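Succinate-semialdehyde dehydrogenase (NAD(P)(+)) (Marinobacter aquaeolei, PDB 3RH9) probably oxidises succinate semialdehyde to succinate using NAD+ or NADP+, as a member of the aldehyde dehydrogenase family. Local coordinates at residues 71-76 with 122-127; 114-119 with 167-172. One frame throughout, in Å; residues are numbered along the deposited sequence.

How the interactions relate
Interactions 1 and 2 illustrate how one long helix can pack against different neighbours at two places. Both use helix 103-123: its C-terminal end and the turn after it meet helix 70-86 in interaction 1, and its residues 114-119 run beside helix 162-174 in interaction 2. The centres are about 10 Å apart. Along the chain the segments alternate, 71-76, 114-119, 122-127, then 167-172, so the two connections are interleaved. They also touch directly, with Trp-76 CE3 4.0 Å from Leu-172 CD2, and helices 70-86, 103-123 and 162-174 thus form one packed group, running from the surface at interaction 1 to the buried interaction 2.

Interaction 1: 71-76 with 122-127; sequences ETRRKW and KHISAL
Ile-124 lays its CG2 methyl over one face of the Arg-74 guanidinium, 3.3 Å above the plane and displaced toward the rim, with NH2 the nearest atom at 3.4 Å. The arginine reaches this position because CG stands anti to the backbone N (chi1 170°) and the chain then bends at chi3 (-103°), turning its flat end across the isoleucine. At the edge of that plane lies the carboxylate of Glu-71, one turn earlier on helix 70-86: NH1 meets Glu-71 OE2 in a salt bridge of 2.7 Å on the syn side. Lys-122 O also lies at the edge, without forming a bond. NH2 is hydrogen-bonded to the carbonyl of Ala-121. The other arm of Ile-124 reaches Arg-73 instead: CD1 lies 3.7 Å from its CB, while the Arg-73 guanidinium turns elsewhere, to the carbonyls of Trp-68 and Ala-173. Ile-124 also touches Ile-70 and Leu-77, so it fills the join between helix 70-86 and the 3-10 segment 124-127. Chemically, the Arg-74 group is amphipathic in use: its face serves as an apolar surface, while its charge is probably balanced by the Glu-71 carboxylate, with the Ala-121 carbonyl taking another N-H.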
ATOM      1  N   GLU A  71      -5.108   5.100 -26.154  1.00 20.66           N
ATOM      2  CA  GLU A  71      -4.733   4.328 -27.352  1.00 19.51           C
ATOM      3  C   GLU A  71      -3.254   4.445 -27.667  1.00 18.98           C
ATOM      4  O   GLU A  71      -2.649   3.503 -28.193  1.00 18.84           O
ATOM      5  CB  GLU A  71      -5.546   4.751 -28.578  1.00 17.68           C
ATOM      6  CG  GLU A  71      -6.992   4.303 -28.513  1.00 22.30           C
ATOM      7  CD  GLU A  71      -7.129   2.829 -28.150  1.00 21.74           C
ATOM      8  OE1 GLU A  71      -6.417   1.995 -28.759  1.00 23.25           O
ATOM      9  OE2 GLU A  71      -7.955   2.507 -27.265  1.00 20.42           O
ATOM     10  N   THR A  72      -2.672   5.600 -27.360  1.00 17.07           N
ATOM     11  CA  THR A  72      -1.240   5.751 -27.539  1.00 17.64           C
ATOM     12  C   THR A  72      -0.511   4.780 -26.617  1.00 16.80           C
ATOM     13  O   THR A  72       0.346   4.022 -27.063  1.00 16.91           O
ATOM     14  CB  THR A  72      -0.759   7.187 -27.277  1.00 16.87           C
ATOM     15  OG1 THR A  72      -1.224   8.043 -28.322  1.00 19.22           O
ATOM     16  CG2 THR A  72       0.748   7.242 -27.260  1.00 16.64           C
ATOM     17  N   ARG A  73      -0.857   4.807 -25.333  1.00 16.40           N
ATOM     18  CA  ARG A  73      -0.239   3.925 -24.348  1.00 16.67           C
ATOM     19  C   ARG A  73      -0.449   2.461 -24.721  1.00 17.11           C
ATOM     20  O   ARG A  73       0.446   1.630 -24.584  1.00 16.73           O
ATOM     21  CB  ARG A  73      -0.824   4.181 -22.966  1.00 16.60           C
ATOM     22  CG  ARG A  73      -0.298   5.417 -22.265  1.00 16.09           C
ATOM     23  CD  ARG A  73      -0.978   5.568 -20.914  1.00 15.13           C
ATOM     24  NE  ARG A  73      -2.159   6.407 -21.068  1.00 17.28           N
ATOM     25  CZ  ARG A  73      -3.260   6.343 -20.325  1.00 18.03           C
ATOM     26  NH1 ARG A  73      -3.375   5.457 -19.336  1.00 16.21           N
ATOM     27  NH2 ARG A  73      -4.258   7.182 -20.584  1.00 20.40           N
ATOM     28  N   ARG A  74      -1.646   2.154 -25.206  1.00 18.89           N
ATOM     29  CA  ARG A  74      -1.993   0.810 -25.665  1.00 18.05           C
ATOM     30  C   ARG A  74      -1.045   0.316 -26.763  1.00 17.38           C
ATOM     31  O   ARG A  74      -0.641  -0.844 -26.768  1.00 18.13           O
ATOM     32  CB  ARG A  74      -3.446   0.816 -26.137  1.00 17.85           C
ATOM     33  CG  ARG A  74      -3.932  -0.404 -26.856  1.00 17.19           C
ATOM     34  CD  ARG A  74      -5.431  -0.269 -27.038  1.00 17.83           C
ATOM     35  NE  ARG A  74      -6.111  -1.099 -26.067  1.00 19.76           N
ATOM     36  CZ  ARG A  74      -7.225  -0.773 -25.428  1.00 18.80           C
ATOM     37  NH1 ARG A  74      -7.817   0.396 -25.637  1.00 18.19           N
ATOM     38  NH2 ARG A  74      -7.729  -1.628 -24.552  1.00 19.17           N
ATOM     39  N   LYS A  75      -0.679   1.211 -27.671  1.00 17.16           N
ATOM     40  CA  LYS A  75       0.225   0.887 -28.768  1.00 18.53           C
ATOM     41  C   LYS A  75       1.647   0.587 -28.274  1.00 18.41           C
ATOM     42  O   LYS A  75       2.300  -0.331 -28.790  1.00 18.02           O
ATOM     43  CB  LYS A  75       0.234   2.022 -29.806  1.00 19.26           C
ATOM     44  CG  LYS A  75       0.951   1.693 -31.107  1.00 20.00           C
ATOM     45  CD  LYS A  75       0.423   0.376 -31.699  1.00 24.18           C
ATOM     46  CE  LYS A  75       0.568   0.308 -33.228  1.00 23.67           C
ATOM     47  NZ  LYS A  75       1.977   0.512 -33.680  1.00 26.00           N
ATOM     48  N   TRP A  76       2.121   1.356 -27.290  1.00 16.90           N
ATOM     49  CA  TRP A  76       3.429   1.096 -26.671  1.00 17.15           C
ATOM     50  C   TRP A  76       3.516  -0.334 -26.132  1.00 17.14           C
ATOM     51  O   TRP A  76       4.442  -1.080 -26.441  1.00 15.95           O
ATOM     52  CB  TRP A  76       3.666   2.013 -25.479  1.00 16.77           C
ATOM     53  CG  TRP A  76       3.606   3.459 -25.737  1.00 16.43           C
ATOM     54  CD1 TRP A  76       3.751   4.078 -26.925  1.00 16.15           C
ATOM     55  CD2 TRP A  76       3.435   4.496 -24.755  1.00 17.00           C
ATOM     56  NE1 TRP A  76       3.655   5.435 -26.765  1.00 16.59           N
ATOM     57  CE2 TRP A  76       3.465   5.720 -25.440  1.00 17.24           C
ATOM     58  CE3 TRP A  76       3.254   4.502 -23.364  1.00 16.17           C
ATOM     59  CZ2 TRP A  76       3.317   6.953 -24.783  1.00 18.73           C
ATOM     60  CZ3 TRP A  76       3.110   5.726 -22.710  1.00 16.19           C
ATOM     61  CH2 TRP A  76       3.146   6.931 -23.419  1.00 18.14           C
ATOM     62  N   LYS A 122      -4.585  -5.420 -23.286  1.00 15.05           N
ATOM     63  CA  LYS A 122      -5.978  -5.828 -23.309  1.00 15.34           C
ATOM     64  C   LYS A 122      -6.788  -5.170 -22.212  1.00 15.02           C
ATOM     65  O   LYS A 122      -7.946  -4.847 -22.416  1.00 17.74           O
ATOM     66  CB  LYS A 122      -6.122  -7.344 -23.232  1.00 16.75           C
ATOM     67  CG  LYS A 122      -5.638  -8.041 -24.489  1.00 19.09           C
ATOM     68  CD  LYS A 122      -5.483  -9.545 -24.286  1.00 18.91           C
ATOM     69  CE  LYS A 122      -4.841 -10.183 -25.519  1.00 19.55           C
ATOM     70  NZ  LYS A 122      -4.833 -11.667 -25.397  1.00 23.48           N
ATOM     71  N   HIS A 123      -6.190  -4.935 -21.056  1.00 15.30           N
ATOM     72  CA  HIS A 123      -6.979  -4.456 -19.914  1.00 15.50           C
ATOM     73  C   HIS A 123      -6.742  -3.012 -19.478  1.00 15.41           C
ATOM     74  O   HIS A 123      -7.270  -2.576 -18.462  1.00 15.78           O
ATOM     75  CB  HIS A 123      -6.803  -5.393 -18.730  1.00 14.58           C
ATOM     76  CG  HIS A 123      -7.224  -6.796 -19.022  1.00 16.01           C
ATOM     77  ND1 HIS A 123      -8.505  -7.246 -18.796  1.00 15.23           N
ATOM     78  CD2 HIS A 123      -6.544  -7.837 -19.555  1.00 15.91           C
ATOM     79  CE1 HIS A 123      -8.590  -8.516 -19.152  1.00 16.01           C
ATOM     80  NE2 HIS A 123      -7.416  -8.899 -19.614  1.00 16.52           N
ATOM     81  N   ILE A 124      -5.963  -2.273 -20.253  1.00 15.28           N
ATOM     82  CA  ILE A 124      -5.668  -0.889 -19.938  1.00 15.27           C
ATOM     83  C   ILE A 124      -6.948  -0.070 -19.663  1.00 16.82           C
ATOM     84  O   ILE A 124      -6.919   0.934 -18.934  1.00 17.01           O
ATOM     85  CB  ILE A 124      -4.836  -0.251 -21.068  1.00 15.01           C
ATOM     86  CG1 ILE A 124      -4.321   1.125 -20.660  1.00 15.28           C
ATOM     87  CG2 ILE A 124      -5.644  -0.172 -22.363  1.00 15.35           C
ATOM     88  CD1 ILE A 124      -3.287   1.690 -21.628  1.00 15.15           C
ATOM     89  N   SER A 125      -8.072  -0.500 -20.232  1.00 16.10           N
ATOM     90  CA  SER A 125      -9.317   0.261 -20.095  1.00 16.94           C
ATOM     91  C   SER A 125      -9.812   0.278 -18.664  1.00 17.48           C
ATOM     92  O   SER A 125     -10.652   1.104 -18.291  1.00 16.88           O
ATOM     93  CB  SER A 125     -10.406  -0.265 -21.030  1.00 17.27           C
ATOM     94  OG  SER A 125     -10.368   0.443 -22.260  1.00 18.49           O
ATOM     95  N   ALA A 126      -9.266  -0.634 -17.863  1.00 17.38           N
ATOM     96  CA  ALA A 126      -9.598  -0.730 -16.452  1.00 14.80           C
ATOM     97  C   ALA A 126      -9.328   0.572 -15.680  1.00 15.69           C
ATOM     98  O   ALA A 126      -9.952   0.815 -14.654  1.00 15.85           O
ATOM     99  CB  ALA A 126      -8.842  -1.881 -15.835  1.00 14.74           C
ATOM    100  N   LEU A 127      -8.411   1.405 -16.177  1.00 15.88           N
ATOM    101  CA  LEU A 127      -8.016   2.636 -15.484  1.00 15.34           C
ATOM    102  C   LEU A 127      -8.827   3.854 -15.920  1.00 15.30           C
ATOM    103  O   LEU A 127      -8.494   4.996 -15.572  1.00 13.53           O
ATOM    104  CB  LEU A 127      -6.520   2.916 -15.676  1.00 14.44           C
ATOM    105  CG  LEU A 127      -5.598   1.853 -15.079  1.00 14.19           C
ATOM    106  CD1 LEU A 127      -4.154   2.024 -15.540  1.00 13.72           C
ATOM    107  CD2 LEU A 127      -5.706   1.863 -13.567  1.00 12.44           C
TER

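Interaction 2: 114-119 with 167-172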
ATOM      1  N   ALA A 114       6.507 -11.179 -22.062  1.00 19.18           N
ATOM      2  CA  ALA A 114       5.705 -10.593 -23.126  1.00 17.14           C
ATOM      3  C   ALA A 114       4.232 -10.568 -22.760  1.00 16.50           C
ATOM      4  O   ALA A 114       3.500  -9.701 -23.207  1.00 16.40           O
ATOM      5  CB  ALA A 114       5.918 -11.352 -24.417  1.00 18.09           C
ATOM      6  N   GLY A 115       3.808 -11.528 -21.942  1.00 17.53           N
ATOM      7  CA  GLY A 115       2.402 -11.718 -21.634  1.00 16.65           C
ATOM      8  C   GLY A 115       1.871 -10.706 -20.636  1.00 16.87           C
ATOM      9  O   GLY A 115       0.654 -10.557 -20.459  1.00 16.02           O
ATOM     10  N   PHE A 116       2.785 -10.019 -19.964  1.00 16.06           N
ATOM     11  CA  PHE A 116       2.390  -8.965 -19.048  1.00 16.97           C
ATOM     12  C   PHE A 116       1.995  -7.750 -19.853  1.00 15.67           C
ATOM     13  O   PHE A 116       0.983  -7.092 -19.590  1.00 15.48           O
ATOM     14  CB  PHE A 116       3.523  -8.642 -18.074  1.00 16.04           C
ATOM     15  CG  PHE A 116       3.636  -9.632 -16.965  1.00 16.99           C
ATOM     16  CD1 PHE A 116       2.739  -9.605 -15.906  1.00 16.28           C
ATOM     17  CD2 PHE A 116       4.609 -10.626 -16.995  1.00 17.67           C
ATOM     18  CE1 PHE A 116       2.819 -10.526 -14.885  1.00 16.31           C
ATOM     19  CE2 PHE A 116       4.693 -11.558 -15.965  1.00 18.20           C
ATOM     20  CZ  PHE A 116       3.789 -11.508 -14.912  1.00 17.18           C
ATOM     21  N   PHE A 117       2.801  -7.474 -20.860  1.00 15.57           N
ATOM     22  CA  PHE A 117       2.530  -6.381 -21.763  1.00 15.35           C
ATOM     23  C   PHE A 117       1.261  -6.651 -22.547  1.00 15.41           C
ATOM     24  O   PHE A 117       0.450  -5.756 -22.767  1.00 15.63           O
ATOM     25  CB  PHE A 117       3.736  -6.153 -22.662  1.00 14.82           C
ATOM     26  CG  PHE A 117       4.840  -5.422 -21.973  1.00 14.75           C
ATOM     27  CD1 PHE A 117       5.929  -6.098 -21.486  1.00 15.67           C
ATOM     28  CD2 PHE A 117       4.763  -4.053 -21.776  1.00 14.83           C
ATOM     29  CE1 PHE A 117       6.941  -5.414 -20.841  1.00 17.16           C
ATOM     30  CE2 PHE A 117       5.760  -3.372 -21.130  1.00 14.61           C
ATOM     31  CZ  PHE A 117       6.851  -4.044 -20.665  1.00 15.91           C
ATOM     32  N   ASP A 118       1.079  -7.896 -22.953  1.00 16.22           N
ATOM     33  CA  ASP A 118      -0.124  -8.250 -23.668  1.00 17.02           C
ATOM     34  C   ASP A 118      -1.310  -8.030 -22.757  1.00 15.93           C
ATOM     35  O   ASP A 118      -2.317  -7.457 -23.153  1.00 16.44           O
ATOM     36  CB  ASP A 118      -0.095  -9.707 -24.138  1.00 17.11           C
ATOM     37  CG  ASP A 118      -1.254 -10.035 -25.068  1.00 19.41           C
ATOM     38  OD1 ASP A 118      -1.490  -9.282 -26.047  1.00 20.09           O
ATOM     39  OD2 ASP A 118      -1.946 -11.036 -24.818  1.00 20.39           O
ATOM     40  N   TYR A 119      -1.187  -8.482 -21.521  1.00 16.21           N
ATOM     41  CA  TYR A 119      -2.330  -8.465 -20.648  1.00 15.46           C
ATOM     42  C   TYR A 119      -2.701  -7.028 -20.310  1.00 15.82           C
ATOM     43  O   TYR A 119      -3.878  -6.687 -20.205  1.00 16.27           O
ATOM     44  CB  TYR A 119      -2.078  -9.286 -19.396  1.00 15.16           C
ATOM     45  CG  TYR A 119      -3.199  -9.130 -18.421  1.00 15.87           C
ATOM     46  CD1 TYR A 119      -3.177  -8.112 -17.478  1.00 14.37           C
ATOM     47  CD2 TYR A 119      -4.307  -9.977 -18.464  1.00 15.99           C
ATOM     48  CE1 TYR A 119      -4.219  -7.950 -16.595  1.00 15.83           C
ATOM     49  CE2 TYR A 119      -5.361  -9.821 -17.572  1.00 15.67           C
ATOM     50  CZ  TYR A 119      -5.306  -8.802 -16.646  1.00 15.79           C
ATOM     51  OH  TYR A 119      -6.330  -8.632 -15.755  1.00 17.85           O
ATOM     52  N   LYS A 167       6.527  -4.887 -13.801  1.00 14.90           N
ATOM     53  CA  LYS A 167       6.435  -3.537 -13.283  1.00 15.54           C
ATOM     54  C   LYS A 167       6.164  -2.523 -14.383  1.00 14.82           C
ATOM     55  O   LYS A 167       5.415  -1.576 -14.187  1.00 14.33           O
ATOM     56  CB  LYS A 167       7.703  -3.157 -12.511  1.00 14.73           C
ATOM     57  CG  LYS A 167       8.025  -4.054 -11.343  1.00 14.89           C
ATOM     58  CD  LYS A 167       9.173  -3.487 -10.512  1.00 13.97           C
ATOM     59  CE  LYS A 167       9.559  -4.443  -9.400  1.00 12.93           C
ATOM     60  NZ  LYS A 167       8.426  -4.684  -8.467  1.00 13.43           N
ATOM     61  N   LEU A 168       6.783  -2.723 -15.539  1.00 15.42           N
ATOM     62  CA  LEU A 168       6.777  -1.702 -16.576  1.00 15.53           C
ATOM     63  C   LEU A 168       5.491  -1.727 -17.385  1.00 15.06           C
ATOM     64  O   LEU A 168       4.985  -0.688 -17.779  1.00 15.64           O
ATOM     65  CB  LEU A 168       7.996  -1.844 -17.474  1.00 15.67           C
ATOM     66  CG  LEU A 168       8.174  -0.710 -18.478  1.00 17.80           C
ATOM     67  CD1 LEU A 168       7.837   0.624 -17.825  1.00 15.62           C
ATOM     68  CD2 LEU A 168       9.584  -0.708 -19.090  1.00 16.32           C
ATOM     69  N   SER A 169       4.954  -2.915 -17.614  1.00 15.91           N
ATOM     70  CA  SER A 169       3.647  -3.047 -18.239  1.00 15.47           C
ATOM     71  C   SER A 169       2.556  -2.298 -17.470  1.00 15.72           C
ATOM     72  O   SER A 169       1.685  -1.671 -18.074  1.00 16.39           O
ATOM     73  CB  SER A 169       3.274  -4.512 -18.371  1.00 14.50           C
ATOM     74  OG  SER A 169       3.450  -5.178 -17.136  1.00 16.31           O
ATOM     75  N   ALA A 170       2.589  -2.362 -16.142  1.00 16.58           N
ATOM     76  CA  ALA A 170       1.598  -1.646 -15.327  1.00 15.86           C
ATOM     77  C   ALA A 170       1.884  -0.144 -15.278  1.00 14.57           C
ATOM     78  O   ALA A 170       0.977   0.667 -15.364  1.00 15.10           O
ATOM     79  CB  ALA A 170       1.505  -2.232 -13.922  1.00 14.44           C
ATOM     80  N   ALA A 171       3.150   0.219 -15.168  1.00 14.44           N
ATOM     81  CA  ALA A 171       3.530   1.620 -15.124  1.00 14.62           C
ATOM     82  C   ALA A 171       3.243   2.395 -16.433  1.00 15.37           C
ATOM     83  O   ALA A 171       2.859   3.572 -16.390  1.00 15.90           O
ATOM     84  CB  ALA A 171       4.995   1.744 -14.717  1.00 15.48           C
ATOM     85  N   LEU A 172       3.428   1.754 -17.589  1.00 15.27           N
ATOM     86  CA  LEU A 172       3.066   2.394 -18.854  1.00 14.94           C
ATOM     87  C   LEU A 172       1.551   2.506 -18.971  1.00 14.81           C
ATOM     88  O   LEU A 172       1.026   3.565 -19.279  1.00 16.24           O
ATOM     89  CB  LEU A 172       3.649   1.666 -20.075  1.00 14.73           C
ATOM     90  CG  LEU A 172       5.176   1.639 -20.222  1.00 14.85           C
ATOM     91  CD1 LEU A 172       5.602   0.537 -21.154  1.00 15.06           C
ATOM     92  CD2 LEU A 172       5.752   2.965 -20.669  1.00 13.27           C
TER
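The hydroxyl of Ser-169 is held within its own helix, donating to the carbonyl of Ala-165 and, weakly, to that of Lys-166, while CB and OG both lie on the side facing 114-119. OG stands between the backbone N and the carbonyl carbon (chi1 50°), and from there it also rests 3.6 Å from CB of Phe-116. The main weight of the contact falls on the next residue. Phe-117 swings its ring across to segment 167-172, and Ser-169 CB sits over one face of it in a CH-pi contact, 3.9 Å from the centroid and 17° off the ring normal. On the same residue the backbone is close as well, with CE2 of the ring 3.6 Å from Ser-169 CA.

Over 114-119 and 167-172 the helix axes run nearly parallel, 19° apart, and approach to 8.6 Å, a spacing consistent with the small serine lying between them. Helix 162-174 is the crossover of a beta-alpha-beta unit joining the neighbouring parallel strands 151-154 and 178-181, part of the Rossmann-like sheet that, in aldehyde dehydrogenases, makes up the cofactor-binding domain.

Around the ring's rim, Leu-172 CD1 lies near the ring plane at 3.9 Å from CE2, whereas Leu-168 CB approaches CZ obliquely at 4.0 Å. Leu-77 and Ile-80 of helix 70-86 and Phe-193 of helix 188-197 also pack on Phe-117. With the Phe-117 ring cut back to an alanine here, Ser-169 CB and Leu-172 CD1 would probably lose the aromatic surface they rest against, and a gap is likely to open between the helices. Phe-116 diverges from this pocket: its ring leads away to an edge-to-face pairing with Tyr-112, and its side chain comes within about 8 Å of that of Glu-256, the predicted active-site residue.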